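Ankyrin repeat and SAM domain-containing protein 3 (Homo sapiens, PDB 4NL9) may take part in vasopressin signalling in the kidney, and carries a SAM domain, the part in this structure, that mediates homooligomerization. Local coordinates at residues 9-14 / 22-27; 43-48 / 57-62. The protein carries 1 engineered substitution. All coordinates share one frame; numbering follows the deposited sequence.

Interaction 1: 9-14 / 22-27; sequences QDLAAL and KYLQVF
In the five-helix SAM domain, helices 11-17 and 24-29 meet near their N-terminal ends, where Leu11 and Ala12 pack against Leu24 and Phe27. The nearest pair of CA atoms is Ala12 CA and Leu24 CA, 6.5 Å apart, and the small side chain of Ala12 suits this short spacing. Both methyl groups of Leu24 face Ala12: CD2 rests on Ala12 CB at 3.9 Å, while CD1 lies against the N and CA of Ala12 and 4.2 Å from Leu11 CG. The Leu11 and Leu24 side chains run past each other in opposite directions. With CG of Leu11 anti to the backbone N (chi1 -177°), its CD2 methyl arrives at the root of the Phe27 side chain, 3.6 Å from Phe27 CB, and meets the ring obliquely near CG. The contact is wholly apolar. Just ahead of it, Asp10 is the N-cap of helix 11-17: its OD1 accepts from Ala13 N at 2.9 Å, nearly in line with the carboxylate C-O bond. Leu11 also lies on Phe37 of helix 34-37, whose ring meets that of Phe27 edge-to-face, and Phe27 continues inward to Ile48 of helix 42-48 and Met59 of helix 53-65.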
ATOM      1  N   GLN A   9       5.246 -14.640  13.247  1.00 23.66           N
ATOM      2  CA  GLN A   9       6.234 -15.673  13.534  1.00 29.27           C
ATOM      3  C   GLN A   9       7.214 -15.861  12.376  1.00 27.24           C
ATOM      4  O   GLN A   9       8.381 -16.192  12.584  1.00 29.85           O
ATOM      5  CB  GLN A   9       5.541 -17.005  13.839  1.00 35.76           C
ATOM      6  CG  GLN A   9       4.196 -16.867  14.544  1.00 44.36           C
ATOM      7  CD  GLN A   9       3.038 -16.648  13.576  1.00 46.23           C
ATOM      8  OE1 GLN A   9       2.434 -15.572  13.540  1.00 34.45           O
ATOM      9  NE2 GLN A   9       2.723 -17.676  12.790  1.00 51.63           N
ATOM     10  N   ASP A  10       6.728 -15.656  11.156  1.00 21.86           N
ATOM     11  CA  ASP A  10       7.544 -15.838   9.958  1.00 18.21           C
ATOM     12  C   ASP A  10       7.032 -14.954   8.827  1.00 16.34           C
ATOM     13  O   ASP A  10       6.058 -14.215   8.992  1.00 16.98           O
ATOM     14  CB  ASP A  10       7.630 -17.319   9.535  1.00 19.07           C
ATOM     15  CG  ASP A  10       6.265 -17.962   9.274  1.00 21.44           C
ATOM     16  OD1 ASP A  10       5.266 -17.269   9.017  1.00 20.84           O
ATOM     17  OD2 ASP A  10       6.202 -19.209   9.301  1.00 29.00           O
ATOM     18  N   LEU A  11       7.688 -15.005   7.675  1.00 15.92           N
ATOM     19  CA  LEU A  11       7.304 -14.110   6.597  1.00 14.92           C
ATOM     20  C   LEU A  11       5.887 -14.398   6.100  1.00 15.71           C
ATOM     21  O   LEU A  11       5.122 -13.476   5.846  1.00 16.30           O
ATOM     22  CB  LEU A  11       8.303 -14.185   5.440  1.00 16.98           C
ATOM     23  CG  LEU A  11       8.030 -13.237   4.272  1.00 15.31           C
ATOM     24  CD1 LEU A  11       7.921 -11.759   4.712  1.00 15.14           C
ATOM     25  CD2 LEU A  11       9.117 -13.414   3.223  1.00 18.15           C
ATOM     26  N   ALA A  12       5.540 -15.678   5.982  1.00 16.14           N
ATOM     27  CA  ALA A  12       4.200 -16.031   5.523  1.00 16.92           C
ATOM     28  C   ALA A  12       3.153 -15.406   6.440  1.00 17.94           C
ATOM     29  O   ALA A  12       2.144 -14.897   5.975  1.00 18.36           O
ATOM     30  CB  ALA A  12       4.040 -17.537   5.464  1.00 18.82           C
ATOM     31  N   ALA A  13       3.425 -15.413   7.742  1.00 17.89           N
ATOM     32  CA  ALA A  13       2.492 -14.829   8.701  1.00 16.84           C
ATOM     33  C   ALA A  13       2.323 -13.325   8.496  1.00 19.74           C
ATOM     34  O   ALA A  13       1.210 -12.803   8.537  1.00 21.86           O
ATOM     35  CB  ALA A  13       2.927 -15.141  10.133  1.00 19.47           C
ATOM     36  N   LEU A  14       3.430 -12.629   8.260  1.00 18.26           N
ATOM     37  CA  LEU A  14       3.369 -11.198   8.014  1.00 17.93           C
ATOM     38  C   LEU A  14       2.575 -10.911   6.744  1.00 16.11           C
ATOM     39  O   LEU A  14       1.673 -10.087   6.752  1.00 18.16           O
ATOM     40  CB  LEU A  14       4.781 -10.590   7.933  1.00 16.93           C
ATOM     41  CG  LEU A  14       4.887  -9.063   7.812  1.00 17.13           C
ATOM     42  CD1 LEU A  14       6.204  -8.558   8.390  1.00 16.48           C
ATOM     43  CD2 LEU A  14       4.777  -8.609   6.351  1.00 17.46           C
ATOM     44  N   LYS A  22       0.319 -13.440  -2.200  1.00 16.90           N
ATOM     45  CA  LYS A  22       0.635 -13.625  -3.611  1.00 16.96           C
ATOM     46  C   LYS A  22       2.113 -13.337  -3.915  1.00 15.97           C
ATOM     47  O   LYS A  22       2.608 -13.715  -4.973  1.00 19.40           O
ATOM     48  CB  LYS A  22      -0.271 -12.761  -4.500  1.00 17.73           C
ATOM     49  CG  LYS A  22      -0.046 -11.275  -4.314  1.00 18.80           C
ATOM     50  CD  LYS A  22      -1.041 -10.440  -5.119  1.00 26.04           C
ATOM     51  CE  LYS A  22      -0.646 -10.370  -6.585  1.00 30.16           C
ATOM     52  NZ  LYS A  22      -1.459  -9.353  -7.323  1.00 33.65           N
ATOM     53  N   TYR A  23       2.821 -12.686  -2.985  1.00 13.24           N
ATOM     54  CA  TYR A  23       4.239 -12.383  -3.177  1.00 14.88           C
ATOM     55  C   TYR A  23       5.196 -13.288  -2.391  1.00 13.67           C
ATOM     56  O   TYR A  23       6.421 -13.132  -2.481  1.00 16.48           O
ATOM     57  CB  TYR A  23       4.538 -10.907  -2.875  1.00 13.97           C
ATOM     58  CG  TYR A  23       3.791  -9.991  -3.806  1.00 15.92           C
ATOM     59  CD1 TYR A  23       4.168  -9.879  -5.142  1.00 16.87           C
ATOM     60  CD2 TYR A  23       2.685  -9.281  -3.368  1.00 14.16           C
ATOM     61  CE1 TYR A  23       3.471  -9.064  -6.011  1.00 16.13           C
ATOM     62  CE2 TYR A  23       1.991  -8.459  -4.220  1.00 15.70           C
ATOM     63  CZ  TYR A  23       2.387  -8.354  -5.536  1.00 15.66           C
ATOM     64  OH  TYR A  23       1.663  -7.542  -6.375  1.00 19.44           O
ATOM     65  N   LEU A  24       4.650 -14.239  -1.641  1.00 13.65           N
ATOM     66  CA  LEU A  24       5.501 -15.053  -0.777  1.00 13.78           C
ATOM     67  C   LEU A  24       6.558 -15.825  -1.569  1.00 14.45           C
ATOM     68  O   LEU A  24       7.723 -15.857  -1.188  1.00 17.33           O
ATOM     69  CB  LEU A  24       4.659 -16.018   0.067  1.00 14.24           C
ATOM     70  CG  LEU A  24       5.447 -17.007   0.942  1.00 14.58           C
ATOM     71  CD1 LEU A  24       6.272 -16.293   2.017  1.00 16.16           C
ATOM     72  CD2 LEU A  24       4.530 -18.042   1.579  1.00 15.10           C
ATOM     73  N   GLN A  25       6.165 -16.448  -2.674  1.00 15.89           N
ATOM     74  CA  GLN A  25       7.121 -17.271  -3.412  1.00 18.57           C
ATOM     75  C   GLN A  25       8.212 -16.434  -4.086  1.00 16.35           C
ATOM     76  O   GLN A  25       9.332 -16.907  -4.265  1.00 17.93           O
ATOM     77  CB  GLN A  25       6.412 -18.202  -4.401  1.00 24.22           C
ATOM     78  CG  GLN A  25       5.489 -19.200  -3.705  1.00 27.32           C
ATOM     79  CD  GLN A  25       5.220 -20.456  -4.522  1.00 35.28           C
ATOM     80  OE1 GLN A  25       4.931 -20.388  -5.717  1.00 39.04           O
ATOM     81  NE2 GLN A  25       5.316 -21.613  -3.873  1.00 38.23           N
ATOM     82  N   VAL A  26       7.901 -15.189  -4.431  1.00 16.43           N
ATOM     83  CA  VAL A  26       8.929 -14.291  -4.940  1.00 15.83           C
ATOM     84  C   VAL A  26      10.014 -14.072  -3.885  1.00 14.38           C
ATOM     85  O   VAL A  26      11.213 -14.159  -4.177  1.00 14.95           O
ATOM     86  CB  VAL A  26       8.343 -12.951  -5.409  1.00 17.46           C
ATOM     87  CG1 VAL A  26       9.444 -11.958  -5.658  1.00 20.41           C
ATOM     88  CG2 VAL A  26       7.536 -13.145  -6.678  1.00 23.43           C
ATOM     89  N   PHE A  27       9.602 -13.826  -2.643  1.00 14.29           N
ATOM     90  CA  PHE A  27      10.572 -13.668  -1.566  1.00 13.99           C
ATOM     91  C   PHE A  27      11.350 -14.959  -1.308  1.00 14.70           C
ATOM     92  O   PHE A  27      12.578 -14.934  -1.150  1.00 15.07           O
ATOM     93  CB  PHE A  27       9.893 -13.181  -0.276  1.00 13.26           C
ATOM     94  CG  PHE A  27       9.448 -11.743  -0.330  1.00 13.03           C
ATOM     95  CD1 PHE A  27      10.381 -10.720  -0.394  1.00 13.83           C
ATOM     96  CD2 PHE A  27       8.101 -11.415  -0.319  1.00 13.50           C
ATOM     97  CE1 PHE A  27       9.986  -9.395  -0.447  1.00 13.89           C
ATOM     98  CE2 PHE A  27       7.695 -10.091  -0.374  1.00 14.19           C
ATOM     99  CZ  PHE A  27       8.644  -9.073  -0.443  1.00 14.55           C
TER

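Interaction 2: 43-48 / 57-62; sequences SDLKEI and RKMTSA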
ATOM      1  N   SER A  43      12.869   0.693  -2.187  1.00 15.80           N
ATOM      2  CA  SER A  43      13.483   0.367  -3.466  1.00 14.05           C
ATOM      3  C   SER A  43      13.971  -1.087  -3.536  1.00 15.62           C
ATOM      4  O   SER A  43      14.051  -1.669  -4.626  1.00 14.81           O
ATOM      5  CB  SER A  43      14.602   1.357  -3.818  1.00 15.12           C
ATOM      6  OG  SER A  43      15.732   1.204  -2.969  1.00 16.08           O
ATOM      7  N   ASP A  44      14.306  -1.667  -2.384  1.00 13.52           N
ATOM      8  CA  ASP A  44      14.612  -3.101  -2.314  1.00 14.32           C
ATOM      9  C   ASP A  44      13.395  -3.929  -2.705  1.00 12.23           C
ATOM     10  O   ASP A  44      13.514  -4.929  -3.415  1.00 14.45           O
ATOM     11  CB  ASP A  44      15.039  -3.524  -0.904  1.00 17.09           C
ATOM     12  CG  ASP A  44      16.390  -2.968  -0.491  1.00 18.20           C
ATOM     13  OD1 ASP A  44      17.242  -2.689  -1.364  1.00 17.59           O
ATOM     14  OD2 ASP A  44      16.608  -2.853   0.731  1.00 18.01           O
ATOM     15  N   LEU A  45      12.224  -3.524  -2.219  1.00 12.78           N
ATOM     16  CA  LEU A  45      10.994  -4.227  -2.538  1.00 12.64           C
ATOM     17  C   LEU A  45      10.681  -4.126  -4.031  1.00 11.85           C
ATOM     18  O   LEU A  45      10.320  -5.115  -4.682  1.00 13.85           O
ATOM     19  CB  LEU A  45       9.845  -3.669  -1.697  1.00 12.87           C
ATOM     20  CG  LEU A  45       9.945  -3.969  -0.192  1.00 12.44           C
ATOM     21  CD1 LEU A  45       8.984  -3.087   0.579  1.00 14.46           C
ATOM     22  CD2 LEU A  45       9.692  -5.456   0.116  1.00 13.53           C
ATOM     23  N   LYS A  46      10.838  -2.923  -4.581  1.00 13.46           N
ATOM     24  CA  LYS A  46      10.604  -2.719  -6.002  1.00 12.45           C
ATOM     25  C   LYS A  46      11.549  -3.596  -6.837  1.00 13.72           C
ATOM     26  O   LYS A  46      11.124  -4.259  -7.783  1.00 14.07           O
ATOM     27  CB  LYS A  46      10.767  -1.234  -6.336  1.00 13.06           C
ATOM     28  CG  LYS A  46      10.456  -0.875  -7.768  1.00 15.73           C
ATOM     29  CD  LYS A  46      10.599   0.626  -7.939  1.00 16.29           C
ATOM     30  CE  LYS A  46      10.463   1.032  -9.382  1.00 19.25           C
ATOM     31  NZ  LYS A  46      10.456   2.529  -9.469  1.00 21.46           N
ATOM     32  N   GLU A  47      12.820  -3.627  -6.452  1.00 13.79           N
ATOM     33  CA  GLU A  47      13.835  -4.410  -7.146  1.00 13.38           C
ATOM     34  C   GLU A  47      13.552  -5.923  -7.168  1.00 12.22           C
ATOM     35  O   GLU A  47      13.902  -6.612  -8.133  1.00 14.98           O
ATOM     36  CB  GLU A  47      15.189  -4.127  -6.485  1.00 14.17           C
ATOM     37  CG  GLU A  47      16.383  -4.816  -7.091  1.00 15.03           C
ATOM     38  CD  GLU A  47      17.658  -4.530  -6.304  1.00 18.02           C
ATOM     39  OE1 GLU A  47      17.638  -4.588  -5.048  1.00 22.20           O
ATOM     40  OE2 GLU A  47      18.679  -4.239  -6.951  1.00 26.17           O
ATOM     41  N   ILE A  48      12.937  -6.427  -6.101  1.00 12.41           N
ATOM     42  CA  ILE A  48      12.570  -7.852  -5.991  1.00 12.93           C
ATOM     43  C   ILE A  48      11.356  -8.199  -6.875  1.00 12.68           C
ATOM     44  O   ILE A  48      11.164  -9.356  -7.275  1.00 14.87           O
ATOM     45  CB  ILE A  48      12.309  -8.217  -4.500  1.00 16.82           C
ATOM     46  CG1 ILE A  48      13.621  -8.227  -3.715  1.00 21.03           C
ATOM     47  CG2 ILE A  48      11.628  -9.573  -4.344  1.00 22.48           C
ATOM     48  CD1 ILE A  48      13.429  -8.243  -2.198  1.00 22.15           C
ATOM     49  N   ARG A  57       3.327  -0.473  -0.503  1.00 13.70           N
ATOM     50  CA  ARG A  57       3.023   0.395   0.633  1.00 13.15           C
ATOM     51  C   ARG A  57       2.609  -0.408   1.871  1.00 14.00           C
ATOM     52  O   ARG A  57       3.018  -0.095   2.995  1.00 13.26           O
ATOM     53  CB  ARG A  57       1.940   1.415   0.246  1.00 13.86           C
ATOM     54  CG  ARG A  57       1.392   2.257   1.405  1.00 13.25           C
ATOM     55  CD  ARG A  57       2.464   3.038   2.159  1.00 13.32           C
ATOM     56  NE  ARG A  57       3.289   3.871   1.290  1.00 14.98           N
ATOM     57  CZ  ARG A  57       2.989   5.112   0.914  1.00 14.86           C
ATOM     58  NH1 ARG A  57       3.834   5.778   0.139  1.00 14.67           N
ATOM     59  NH2 ARG A  57       1.853   5.687   1.305  1.00 15.07           N
ATOM     60  N   LYS A  58       1.819  -1.464   1.685  1.00 13.58           N
ATOM     61  CA  LYS A  58       1.443  -2.279   2.833  1.00 14.71           C
ATOM     62  C   LYS A  58       2.672  -2.946   3.429  1.00 13.28           C
ATOM     63  O   LYS A  58       2.771  -3.106   4.645  1.00 15.73           O
ATOM     64  CB  LYS A  58       0.381  -3.300   2.457  1.00 17.62           C
ATOM     65  CG  LYS A  58      -0.946  -2.626   2.132  1.00 19.42           C
ATOM     66  CD  LYS A  58      -2.095  -3.602   2.095  1.00 25.84           C
ATOM     67  CE  LYS A  58      -1.962  -4.540   0.914  1.00 33.25           C
ATOM     68  NZ  LYS A  58      -3.158  -5.418   0.738  1.00 36.86           N
ATOM     69  N   MET A  59       3.625  -3.293   2.568  1.00 12.97           N
ATOM     70  CA  MET A  59       4.866  -3.892   3.051  1.00 14.28           C
ATOM     71  C   MET A  59       5.764  -2.899   3.778  1.00 15.20           C
ATOM     72  O   MET A  59       6.299  -3.215   4.834  1.00 15.15           O
ATOM     73  CB  MET A  59       5.630  -4.569   1.921  1.00 14.47           C
ATOM     74  CG  MET A  59       4.948  -5.821   1.410  1.00 14.56           C
ATOM     75  SD  MET A  59       5.811  -6.452  -0.044  1.00 13.74           S
ATOM     76  CE  MET A  59       4.578  -7.563  -0.723  1.00 16.93           C
ATOM     77  N   THR A  60       5.936  -1.702   3.229  1.00 13.44           N
ATOM     78  CA  THR A  60       6.754  -0.716   3.940  1.00 13.12           C
ATOM     79  C   THR A  60       6.104  -0.323   5.276  1.00 17.04           C
ATOM     80  O   THR A  60       6.800  -0.115   6.276  1.00 15.29           O
ATOM     81  CB  THR A  60       7.099   0.533   3.096  1.00 15.65           C
ATOM     82  OG1 THR A  60       5.895   1.184   2.683  1.00 16.02           O
ATOM     83  CG2 THR A  60       7.922   0.156   1.869  1.00 15.98           C
ATOM     84  N   SER A  61       4.775  -0.264   5.304  1.00 14.46           N
ATOM     85  CA  SER A  61       4.054  -0.041   6.559  1.00 17.44           C
ATOM     86  C   SER A  61       4.310  -1.150   7.583  1.00 19.31           C
ATOM     87  O   SER A  61       4.554  -0.872   8.754  1.00 22.32           O
ATOM     88  CB  SER A  61       2.559   0.091   6.298  1.00 18.20           C
ATOM     89  OG  SER A  61       2.294   1.275   5.564  1.00 22.14           O
ATOM     90  N   ALA A  62       4.261  -2.399   7.132  1.00 18.51           N
ATOM     91  CA  ALA A  62       4.488  -3.540   8.009  1.00 17.59           C
ATOM     92  C   ALA A  62       5.910  -3.541   8.545  1.00 17.97           C
ATOM     93  O   ALA A  62       6.145  -3.853   9.710  1.00 18.48           O
ATOM     94  CB  ALA A  62       4.200  -4.838   7.272  1.00 17.43           C
TER
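Leu45 overlaps the flank of helix 53-65, with both methyl groups on Met59 and one of them also on Thr60. CD1 takes the larger part, lying 3.6 Å from Thr60 CG2 and 3.9 Å from Met59 CB, while CD2 comes to 4.0 Å from Met59 SD. Leu45 CG stands anti to its own carbonyl carbon (chi1 -68°), and CD1 continues outward from there to bridge the neighbouring residues Met59 and Thr60. The extended CA-CB-CG-SD torsion of Met59 (chi2 173°) sets SD beside CD2, while CB stays by CD1. Thr60 turns its methyl to Leu45 and keeps OG1 against its own helix. The nearest CA atoms, Leu45 CA and Met59 CA, are 8.3 Å apart, and side chains fill the gap. Both Leu45 and Met59 are buried, and the contact joins the short helix 42-48 to the long C-terminal helix of the SAM fold. On that C-terminal helix, Arg57 and Lys58 form salt bridges with acidic side chains of another protein chain, while Met59 faces the core. There, Phe27 of helix 24-29 and Phe37 of helix 34-37 each touch both Leu45 and Met59.

How the interactions relate
From the N terminus, interaction 1 closes first, bringing helix 24-29 back against helix 11-17 across the seven residues between its segments. Helix 34-37 follows, and interaction 2 then closes a second short loop, in which helix 42-48 meets helix 53-65. The two closures are in series, neither nested nor crossed, and lie on opposite sides of the chain's centre, about 13 Å apart between centres. Side chains nevertheless connect them directly: Val26 CG1 packs 3.5 Å from Ile48 CG2, Tyr23 CD2 lies 3.7 Å from Met59 CE, and Phe27 CZ is 3.8 Å from Leu45 CD2. With interaction 1 holding helix 11-17 to helix 24-29, these pairs tie the N-terminal half to helices 42-48 and 53-65 in one hydrophobic core.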